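Local coordinates for sigma-C capsid protein (Avian reovirus, PDB 2VRS), which forms the trimeric fibre through which avian reovirus attaches to host cells, and also induces apoptosis of those cells, at residues C[82-87]-C[102-107]; C[113-118]-C[204-209]; C[86-91]-C[135-140]; C[148-153]-C[178-183]. One frame throughout, in Å; residues are numbered along the deposited sequence.

Contact 1: residues C[82-87]-C[102-107]; sequences LMQFRW and TVNAHC
Met83 and Phe85 pair with Ala105 and Val103 through four backbone hydrogen bonds, in strands that run antiparallel (161°) with their axes approaching to 4.6 Å. On the buried face, the Phe85 ring receives Val103 from above. CB of Val103 makes a CH-pi contact 4.1 Å from the ring centroid, while CG1 reaches CZ of Phe85 at 3.7 Å. A chi1 of 53° puts CG of Phe85 between its own backbone N and carbonyl carbon, from where CE2 touches the methyl of Ala105. The other branch of Val103 turns to the indole edge of Trp87, whose NE1 is hydrogen-bonded to the carbonyl of Asp134. The two segments belong to the beta hairpin of strands 81-92 and 98-108 in the C-terminal globular domain, and the next strand carries Tyr114 and Met116 against Val103. The face bearing Leu82, Gln84 and Asn104 is more polar. Gln84 and Asn104 run alongside each other, CG of Gln84 3.1 Å from OD1 of Asn104, with amide planes 29° apart. A water accepts from Gln84 NE2 at 2.8 Å and weakly from Asn104 ND2. Leu82 CD1 lies 3.8 Å from His106 CB; Leu82 and Asn104 pack on Tyr177 of the second subunit.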
# COMPACT_ATOMS: atom_id res chain seq x y z
N LEU C 82 -11.70 -14.92 6.85
CA LEU C 82 -12.72 -14.48 7.77
C LEU C 82 -12.60 -15.41 8.99
O LEU C 82 -13.08 -16.56 8.96
CB LEU C 82 -14.14 -14.56 7.14
CG LEU C 82 -15.26 -13.94 8.03
CD1 LEU C 82 -15.10 -12.38 8.21
CD2 LEU C 82 -16.64 -14.23 7.47
N MET C 83 -11.99 -14.90 10.04
CA MET C 83 -11.84 -15.63 11.31
C MET C 83 -13.07 -15.48 12.19
O MET C 83 -13.65 -14.40 12.29
CB MET C 83 -10.65 -15.11 12.07
CG MET C 83 -9.35 -15.24 11.37
SD MET C 83 -8.12 -14.48 12.46
CE MET C 83 -6.67 -14.75 11.51
N GLN C 84 -13.46 -16.56 12.85
CA GLN C 84 -14.64 -16.53 13.73
C GLN C 84 -14.18 -17.15 15.07
O GLN C 84 -13.65 -18.27 15.11
CB GLN C 84 -15.78 -17.36 13.15
CG GLN C 84 -16.22 -16.86 11.78
CD GLN C 84 -17.25 -17.77 11.17
OE1 GLN C 84 -17.06 -18.29 10.07
NE2 GLN C 84 -18.33 -18.00 11.89
N PHE C 85 -14.29 -16.36 16.13
CA PHE C 85 -13.96 -16.84 17.47
C PHE C 85 -14.77 -16.13 18.56
O PHE C 85 -15.52 -15.18 18.28
CB PHE C 85 -12.45 -16.70 17.70
CG PHE C 85 -11.90 -15.31 17.42
CD1 PHE C 85 -11.91 -14.34 18.42
CD2 PHE C 85 -11.36 -15.00 16.17
CE1 PHE C 85 -11.38 -13.05 18.16
CE2 PHE C 85 -10.83 -13.71 15.90
CZ PHE C 85 -10.85 -12.75 16.89
N ARG C 86 -14.62 -16.58 19.80
CA ARG C 86 -15.25 -15.94 20.94
C ARG C 86 -14.22 -15.18 21.78
O ARG C 86 -13.09 -15.64 21.97
CB ARG C 86 -16.00 -17.00 21.77
CG ARG C 86 -17.10 -17.70 20.95
CD ARG C 86 -18.34 -16.83 20.87
NE ARG C 86 -19.34 -17.18 21.89
CZ ARG C 86 -19.35 -16.74 23.15
NH1 ARG C 86 -18.39 -15.92 23.59
NH2 ARG C 86 -20.32 -17.12 23.98
N TRP C 87 -14.63 -14.02 22.28
CA TRP C 87 -13.67 -13.17 23.02
C TRP C 87 -14.35 -12.68 24.28
O TRP C 87 -15.43 -12.07 24.21
CB TRP C 87 -13.29 -11.95 22.16
CG TRP C 87 -11.98 -11.35 22.47
CD1 TRP C 87 -11.30 -11.40 23.66
CD2 TRP C 87 -11.18 -10.57 21.57
NE1 TRP C 87 -10.11 -10.69 23.56
CE2 TRP C 87 -10.00 -10.20 22.28
CE3 TRP C 87 -11.32 -10.17 20.22
CZ2 TRP C 87 -8.98 -9.44 21.68
CZ3 TRP C 87 -10.29 -9.40 19.62
CH2 TRP C 87 -9.13 -9.06 20.35
N THR C 102 -19.09 -12.66 20.34
CA THR C 102 -18.86 -13.42 19.13
C THR C 102 -18.20 -12.50 18.09
O THR C 102 -18.74 -11.43 17.74
CB THR C 102 -20.21 -13.95 18.61
OG1 THR C 102 -20.72 -14.85 19.61
CG2 THR C 102 -20.07 -14.66 17.27
N VAL C 103 -17.03 -12.90 17.64
CA VAL C 103 -16.19 -11.99 16.81
C VAL C 103 -15.99 -12.59 15.43
O VAL C 103 -15.64 -13.75 15.29
CB VAL C 103 -14.78 -11.74 17.42
CG1 VAL C 103 -13.95 -10.84 16.47
CG2 VAL C 103 -14.87 -11.13 18.84
N ASN C 104 -16.22 -11.77 14.40
CA ASN C 104 -15.73 -12.07 13.07
C ASN C 104 -14.65 -11.05 12.71
O ASN C 104 -14.91 -9.87 12.79
CB ASN C 104 -16.84 -11.92 12.04
CG ASN C 104 -17.79 -13.10 12.04
OD1 ASN C 104 -17.56 -14.08 11.34
ND2 ASN C 104 -18.85 -13.00 12.77
N ALA C 105 -13.47 -11.55 12.37
CA ALA C 105 -12.33 -10.73 12.00
C ALA C 105 -12.05 -10.96 10.52
O ALA C 105 -11.69 -12.07 10.09
CB ALA C 105 -11.09 -11.09 12.93
N HIS C 106 -12.28 -9.92 9.72
CA HIS C 106 -12.06 -10.03 8.29
C HIS C 106 -10.68 -9.50 7.98
O HIS C 106 -10.43 -8.28 8.10
CB HIS C 106 -13.15 -9.25 7.52
CG HIS C 106 -13.00 -9.33 6.03
ND1 HIS C 106 -12.98 -8.21 5.22
CD2 HIS C 106 -12.85 -10.40 5.20
CE1 HIS C 106 -12.82 -8.59 3.96
NE2 HIS C 106 -12.75 -9.90 3.92
N CYS C 107 -9.79 -10.39 7.58
CA CYS C 107 -8.37 -10.03 7.41
C CYS C 107 -8.14 -9.94 5.92
O CYS C 107 -8.30 -10.91 5.20
CB CYS C 107 -7.47 -11.09 8.04
SG CYS C 107 -7.93 -11.48 9.71
O HOH W 1 -19.40 -16.20 13.75

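Contact 2: residues C[113-118]-C[204-209]; sequences DYMMSS and TVRTGI
Tyr114 and Met116 each exchange two backbone hydrogen bonds with the facing strand, Tyr114 with Thr207 and Met116 with Val205. The shortest are Tyr114 N to Thr207 O and Met116 N to Val205 O, both 2.8 Å. This antiparallel pairing, at 166°, brings the final strand of the chain alongside strand 111-119 in the curled sheet of the C-terminal beta-barrel domain.

Van der Waals contacts dominate on the face bearing these four residues. Met116 and Val205 lie side by side, and SD of Met116 sits 4.0 Å from CB of Val205. Thr207 presents its methyl to the edge of the Tyr114 ring, CG2 to CD2 4.0 Å. A chi1 of -168° leaves this methyl for the tyrosine and sends OG1 of Thr207 to the carbonyl of Pro160, to which it is hydrogen-bonded.

Polar groups mark the opposite face. The carboxylate of Asp113 leans over Gly208, OD1 lying 3.5 Å from CA of Gly208, and is held there by a salt bridge to Arg111 and a hydrogen bond to His108. Met115 lays its CG 3.7 Å from NE of Arg206, whose NH1 forms a salt bridge with Asp162 of the second subunit.

The chemistry thus divides by face: one side offers mostly apolar groups for packing within the domain, whereas the other holds charges that are paired within the chain and across the trimer interface.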
# COMPACT_ATOMS: atom_id res chain seq x y z
N ASP C 113 -10.52 -6.20 10.08
CA ASP C 113 -11.76 -5.52 10.51
C ASP C 113 -12.54 -6.40 11.41
O ASP C 113 -12.80 -7.54 11.05
CB ASP C 113 -12.58 -5.06 9.29
CG ASP C 113 -11.83 -3.99 8.46
OD1 ASP C 113 -11.37 -3.01 9.10
OD2 ASP C 113 -11.69 -4.13 7.23
N TYR C 114 -12.86 -5.88 12.61
CA TYR C 114 -13.60 -6.65 13.61
C TYR C 114 -15.09 -6.32 13.57
O TYR C 114 -15.49 -5.16 13.58
CB TYR C 114 -13.11 -6.28 15.01
CG TYR C 114 -11.77 -6.82 15.40
CD1 TYR C 114 -11.45 -8.16 15.25
CD2 TYR C 114 -10.84 -5.97 16.02
CE1 TYR C 114 -10.19 -8.68 15.68
CE2 TYR C 114 -9.63 -6.46 16.46
CZ TYR C 114 -9.29 -7.80 16.29
OH TYR C 114 -8.06 -8.24 16.75
N MET C 115 -15.91 -7.37 13.57
CA MET C 115 -17.33 -7.20 13.75
C MET C 115 -17.70 -8.10 14.94
O MET C 115 -17.54 -9.30 14.85
CB MET C 115 -18.06 -7.68 12.47
CG MET C 115 -18.02 -6.68 11.34
SD MET C 115 -16.47 -6.55 10.36
CE MET C 115 -16.03 -8.26 9.99
N MET C 116 -18.20 -7.51 16.03
CA MET C 116 -18.49 -8.30 17.26
C MET C 116 -19.91 -8.08 17.74
O MET C 116 -20.46 -6.96 17.66
CB MET C 116 -17.61 -7.81 18.39
CG MET C 116 -16.11 -7.74 18.02
SD MET C 116 -15.19 -7.30 19.53
CE MET C 116 -13.58 -6.93 18.87
N SER C 117 -20.50 -9.15 18.27
CA SER C 117 -21.81 -9.02 18.86
C SER C 117 -21.87 -9.86 20.13
O SER C 117 -21.13 -10.84 20.29
CB SER C 117 -22.92 -9.43 17.87
OG SER C 117 -22.78 -10.78 17.52
N SER C 118 -22.73 -9.48 21.05
CA SER C 118 -22.70 -10.23 22.28
C SER C 118 -23.98 -10.98 22.49
O SER C 118 -25.05 -10.53 22.10
CB SER C 118 -22.50 -9.31 23.46
OG SER C 118 -23.70 -8.54 23.72
N THR C 204 -22.71 -4.42 20.35
CA THR C 204 -21.99 -4.69 19.11
C THR C 204 -20.78 -3.74 19.12
O THR C 204 -20.84 -2.63 19.68
CB THR C 204 -22.85 -4.42 17.82
OG1 THR C 204 -23.14 -3.02 17.76
CG2 THR C 204 -24.16 -5.23 17.82
N VAL C 205 -19.67 -4.23 18.59
CA VAL C 205 -18.44 -3.42 18.52
C VAL C 205 -17.95 -3.60 17.07
O VAL C 205 -17.87 -4.74 16.56
CB VAL C 205 -17.35 -3.96 19.49
CG1 VAL C 205 -16.02 -3.26 19.26
CG2 VAL C 205 -17.75 -3.75 20.98
N ARG C 206 -17.69 -2.50 16.39
CA ARG C 206 -17.13 -2.53 15.04
C ARG C 206 -15.94 -1.58 15.00
O ARG C 206 -16.04 -0.40 15.37
CB ARG C 206 -18.16 -2.11 13.99
CG ARG C 206 -19.36 -3.01 13.97
CD ARG C 206 -20.10 -2.89 12.65
NE ARG C 206 -19.23 -3.14 11.50
CZ ARG C 206 -19.66 -3.09 10.24
NH1 ARG C 206 -20.93 -2.81 9.99
NH2 ARG C 206 -18.83 -3.32 9.23
N THR C 207 -14.82 -2.13 14.54
CA THR C 207 -13.60 -1.35 14.42
C THR C 207 -12.67 -2.09 13.47
O THR C 207 -13.00 -3.15 12.95
CB THR C 207 -12.95 -1.06 15.83
OG1 THR C 207 -11.90 -0.06 15.67
CG2 THR C 207 -12.36 -2.33 16.50
N GLY C 208 -11.52 -1.51 13.19
CA GLY C 208 -10.53 -2.24 12.42
C GLY C 208 -9.17 -1.68 12.76
O GLY C 208 -9.03 -0.58 13.36
N ILE C 209 -8.17 -2.46 12.41
CA ILE C 209 -6.76 -2.18 12.75
C ILE C 209 -5.87 -2.43 11.54
O ILE C 209 -6.22 -3.20 10.61
CB ILE C 209 -6.27 -3.04 13.97
CG1 ILE C 209 -6.28 -4.59 13.65
CG2 ILE C 209 -7.20 -2.74 15.20
CD1 ILE C 209 -5.59 -5.51 14.73

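Contact 3: residues C[86-91]-C[135-140]; sequences RWMARG and LSDITH
CG1 of Ile138 lies over the five-membered ring of Trp87, 3.6 Å from its centroid and 6° off the normal, and so toward the rim of the indole as a whole, in a CH-pi contact. Ile138 belongs to the loop that follows strand 128-134 and continues beside strand 81-92 in the C-terminal beta-barrel domain, where Trp87 and Ile138 form a single backbone bridge. Leu135, earlier in the same loop, crosses Trp87 obliquely, its CD2 3.9 Å from CH2 at the six-membered end of the indole. The chain paths are tied on both sides of the bridge: Thr139 N donates to Arg86 O (2.9 Å) and Met88 N to Asp137 O (3.1 Å).

Charged groups meet in a different manner. The extended Arg90 grips Asp137 side-on, NE bonding to OD2 at 2.8 Å and NH2 to OD1 at 3.1 Å. Both acceptors lie near the guanidinium plane, yet the carboxylate is turned by 50° from it, and NE meets OD2 from above the carboxylate plane. Two bonds to two oxygens restrict rotation of the acid. Met88, bent at its last torsion, lays its methyl over the centre of one guanidinium face, giving the salt bridge an apolar flank.

At the other end of the contact a water accepts from the backbone N of Arg86 at 2.8 Å, and from that of His140 weakly.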
# COMPACT_ATOMS: atom_id res chain seq x y z
N ARG C 86 -14.62 -16.58 19.80
CA ARG C 86 -15.25 -15.94 20.94
C ARG C 86 -14.22 -15.18 21.78
O ARG C 86 -13.09 -15.64 21.97
CB ARG C 86 -16.00 -17.00 21.77
CG ARG C 86 -17.10 -17.70 20.95
CD ARG C 86 -18.34 -16.83 20.87
NE ARG C 86 -19.34 -17.18 21.89
CZ ARG C 86 -19.35 -16.74 23.15
NH1 ARG C 86 -18.39 -15.92 23.59
NH2 ARG C 86 -20.32 -17.12 23.98
N TRP C 87 -14.63 -14.02 22.28
CA TRP C 87 -13.67 -13.17 23.02
C TRP C 87 -14.35 -12.68 24.28
O TRP C 87 -15.43 -12.07 24.21
CB TRP C 87 -13.29 -11.95 22.16
CG TRP C 87 -11.98 -11.35 22.47
CD1 TRP C 87 -11.30 -11.40 23.66
CD2 TRP C 87 -11.18 -10.57 21.57
NE1 TRP C 87 -10.11 -10.69 23.56
CE2 TRP C 87 -10.00 -10.20 22.28
CE3 TRP C 87 -11.32 -10.17 20.22
CZ2 TRP C 87 -8.98 -9.44 21.68
CZ3 TRP C 87 -10.29 -9.40 19.62
CH2 TRP C 87 -9.13 -9.06 20.35
N MET C 88 -13.76 -12.97 25.44
CA MET C 88 -14.34 -12.45 26.67
C MET C 88 -13.75 -11.07 26.88
O MET C 88 -12.54 -10.92 27.07
CB MET C 88 -14.07 -13.36 27.88
CG MET C 88 -14.89 -12.95 29.11
SD MET C 88 -14.17 -13.64 30.62
CE MET C 88 -12.51 -12.91 30.65
N ALA C 89 -14.59 -10.05 26.78
CA ALA C 89 -14.12 -8.71 26.99
C ALA C 89 -14.29 -8.36 28.47
O ALA C 89 -15.29 -8.73 29.10
CB ALA C 89 -14.95 -7.75 26.17
N ARG C 90 -13.38 -7.55 29.00
CA ARG C 90 -13.41 -7.26 30.43
C ARG C 90 -13.76 -5.85 30.74
O ARG C 90 -13.07 -4.93 30.32
CB ARG C 90 -12.03 -7.59 31.02
CG ARG C 90 -11.71 -9.08 30.94
CD ARG C 90 -10.28 -9.22 31.45
NE ARG C 90 -9.84 -10.58 31.42
CZ ARG C 90 -9.98 -11.44 32.42
NH1 ARG C 90 -10.60 -11.07 33.55
NH2 ARG C 90 -9.52 -12.67 32.27
N GLY C 91 -14.85 -5.67 31.49
CA GLY C 91 -15.24 -4.34 31.95
C GLY C 91 -14.28 -3.87 33.02
O GLY C 91 -13.89 -4.66 33.89
N LEU C 135 -5.73 -10.47 23.82
CA LEU C 135 -5.71 -11.71 22.97
C LEU C 135 -5.77 -12.99 23.81
O LEU C 135 -6.29 -14.01 23.34
CB LEU C 135 -4.49 -11.76 22.06
CG LEU C 135 -4.33 -10.67 20.98
CD1 LEU C 135 -3.00 -10.99 20.22
CD2 LEU C 135 -5.56 -10.65 20.05
N SER C 136 -5.26 -12.93 25.05
CA SER C 136 -5.32 -14.08 25.97
C SER C 136 -6.71 -14.53 26.39
O SER C 136 -6.87 -15.67 26.82
CB SER C 136 -4.49 -13.81 27.23
OG SER C 136 -3.13 -13.82 26.85
N ASP C 137 -7.70 -13.65 26.23
CA ASP C 137 -9.10 -13.92 26.55
C ASP C 137 -9.96 -14.48 25.39
O ASP C 137 -11.17 -14.70 25.53
CB ASP C 137 -9.76 -12.68 27.16
CG ASP C 137 -9.18 -12.34 28.51
OD1 ASP C 137 -8.94 -13.28 29.30
OD2 ASP C 137 -8.98 -11.15 28.79
N ILE C 138 -9.32 -14.73 24.25
CA ILE C 138 -10.00 -15.35 23.12
C ILE C 138 -10.13 -16.83 23.51
O ILE C 138 -9.15 -17.41 23.98
CB ILE C 138 -9.22 -15.20 21.80
CG1 ILE C 138 -9.33 -13.74 21.28
CG2 ILE C 138 -9.82 -16.15 20.72
CD1 ILE C 138 -8.32 -13.40 20.14
N THR C 139 -11.30 -17.42 23.31
CA THR C 139 -11.58 -18.76 23.84
C THR C 139 -10.75 -19.89 23.21
O THR C 139 -10.29 -20.81 23.92
CB THR C 139 -13.09 -19.04 23.80
OG1 THR C 139 -13.70 -18.19 24.78
CG2 THR C 139 -13.39 -20.47 24.16
N HIS C 140 -10.56 -19.81 21.91
CA HIS C 140 -9.76 -20.80 21.21
C HIS C 140 -8.96 -20.01 20.17
O HIS C 140 -9.46 -19.70 19.08
CB HIS C 140 -10.68 -21.84 20.56
CG HIS C 140 -9.96 -23.05 20.05
ND1 HIS C 140 -9.85 -23.33 18.71
CD2 HIS C 140 -9.31 -24.03 20.70
CE1 HIS C 140 -9.15 -24.44 18.55
NE2 HIS C 140 -8.78 -24.86 19.75
O HOH W 2 -13.09 -18.94 20.13
O HOH W 3 -10.12 -9.43 27.21

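Contact 4: residues C[148-153]-C[178-183]; sequences LVPSAG and GVYSSS
The Tyr180 ring has Pro150 over one face and a water in plane at its edge. CG of Pro150 lies 3.4 Å from the ring centroid, only 7° off the normal, in a CH-pi contact that is almost exactly centred. The two side chains come from opposite directions, and CD of Pro150 also reaches CE2 of Tyr180 at 3.5 Å. A chi1 of -79° swings the tyrosine ring away from its own carbonyl carbon and under Pro150; Phe159 and Phe186 also meet it.

No direct hydrogen bond joins the segments. Instead the water at the ring edge, 2.6 Å from Tyr180 OH, donates to Leu148 O at 2.8 Å. A second water lies near both Leu148 O and Ser183 O, but whether it bonds to both at once is doubtful. Val149 completes the contact by bringing CG1 to 3.7 Å from Ser183 O and 4.0 Å from Ser183 CB.

The arrangement joins the loop leading into the short helix 152-155 to the end of strand 170-180, where the chain turns a corner and Ser181 and Ser182 form a classic beta bulge opposite Val185. Ser151 is the N-cap of that helix, its OG bonded to Phe154 N, and Ala152 packs on Arg70 of the third subunit.

Direct contact is thus made by carbon atoms, Pro150 on the ring face and Val149 beside Ser183, while the polar link from Leu148 O to Tyr180 OH passes through water.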
# COMPACT_ATOMS: atom_id res chain seq x y z
N LEU C 148 -4.07 -10.32 14.26
CA LEU C 148 -4.86 -9.70 15.34
C LEU C 148 -4.00 -8.76 16.15
O LEU C 148 -4.40 -8.28 17.22
CB LEU C 148 -5.46 -10.79 16.27
CG LEU C 148 -6.30 -11.88 15.57
CD1 LEU C 148 -6.87 -12.84 16.61
CD2 LEU C 148 -7.39 -11.25 14.71
N VAL C 149 -2.77 -8.56 15.68
CA VAL C 149 -1.80 -7.67 16.33
C VAL C 149 -1.56 -6.44 15.45
O VAL C 149 -1.16 -6.55 14.28
CB VAL C 149 -0.42 -8.39 16.58
CG1 VAL C 149 0.54 -7.43 17.25
CG2 VAL C 149 -0.62 -9.62 17.49
N PRO C 150 -1.81 -5.24 16.01
CA PRO C 150 -1.63 -4.00 15.25
C PRO C 150 -0.15 -3.69 15.00
O PRO C 150 0.72 -4.11 15.80
CB PRO C 150 -2.20 -2.93 16.18
CG PRO C 150 -1.95 -3.53 17.59
CD PRO C 150 -2.26 -4.98 17.39
N SER C 151 0.13 -2.95 13.92
CA SER C 151 1.51 -2.56 13.62
C SER C 151 2.01 -1.59 14.70
O SER C 151 1.24 -0.98 15.41
CB SER C 151 1.61 -1.89 12.25
OG SER C 151 0.94 -0.64 12.26
N ALA C 152 3.33 -1.43 14.81
CA ALA C 152 3.86 -0.45 15.75
C ALA C 152 3.32 0.94 15.42
O ALA C 152 2.97 1.69 16.34
CB ALA C 152 5.41 -0.45 15.72
N GLY C 153 3.20 1.26 14.13
CA GLY C 153 2.72 2.60 13.73
C GLY C 153 1.27 2.79 14.20
O GLY C 153 0.92 3.83 14.73
N GLY C 178 -10.79 3.42 20.82
CA GLY C 178 -9.96 2.44 21.50
C GLY C 178 -8.50 2.85 21.52
O GLY C 178 -8.11 3.78 20.82
N VAL C 179 -7.71 2.16 22.34
CA VAL C 179 -6.25 2.38 22.31
C VAL C 179 -5.59 1.10 22.78
O VAL C 179 -6.11 0.42 23.68
CB VAL C 179 -5.85 3.62 23.20
CG1 VAL C 179 -6.13 3.34 24.69
CG2 VAL C 179 -4.39 4.01 22.99
N TYR C 180 -4.48 0.75 22.14
CA TYR C 180 -3.64 -0.38 22.56
C TYR C 180 -2.73 0.02 23.71
O TYR C 180 -1.95 0.94 23.58
CB TYR C 180 -2.81 -0.92 21.40
CG TYR C 180 -3.64 -1.82 20.49
CD1 TYR C 180 -4.37 -1.26 19.43
CD2 TYR C 180 -3.74 -3.18 20.73
CE1 TYR C 180 -5.16 -2.07 18.60
CE2 TYR C 180 -4.55 -4.01 19.91
CZ TYR C 180 -5.24 -3.42 18.85
OH TYR C 180 -6.01 -4.24 18.07
N SER C 181 -2.88 -0.67 24.83
CA SER C 181 -1.94 -0.52 25.96
C SER C 181 -0.66 -1.34 25.75
O SER C 181 0.38 -1.06 26.34
CB SER C 181 -2.62 -0.85 27.28
OG SER C 181 -3.18 -2.17 27.26
N SER C 182 -0.73 -2.39 24.93
CA SER C 182 0.43 -3.16 24.47
C SER C 182 0.04 -3.86 23.19
O SER C 182 -1.11 -3.74 22.78
CB SER C 182 0.82 -4.20 25.50
OG SER C 182 -0.22 -5.13 25.73
N SER C 183 0.95 -4.62 22.58
CA SER C 183 0.64 -5.23 21.26
C SER C 183 -0.55 -6.22 21.33
O SER C 183 -1.21 -6.49 20.32
CB SER C 183 1.86 -5.93 20.69
OG SER C 183 2.21 -7.03 21.52
O HOH W 4 -6.43 -6.82 18.41
O HOH W 5 -3.60 -7.51 19.86

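Beyond the N-terminal helix 3-38 and the triple beta spiral, the chain enters its globular domain. Contact 1 closes first, as a short hairpin. Contact 3 starts from the same strand, sharing Arg86 and Trp87, but reaches the loop at 135-140, spanning the first strand of contact 2. Contact 2 closes the longest loop, joining 113-118 to the last strand; its segments therefore alternate with those of contact 3, while contact 4 is nested inside it. Strands 98-108 and 111-119 are sheet neighbours, linking contacts 1 and 2 directly. Leu148 of contact 4 packs against Phe85, Ile138 and Tyr114, bringing side chains from all four contacts together.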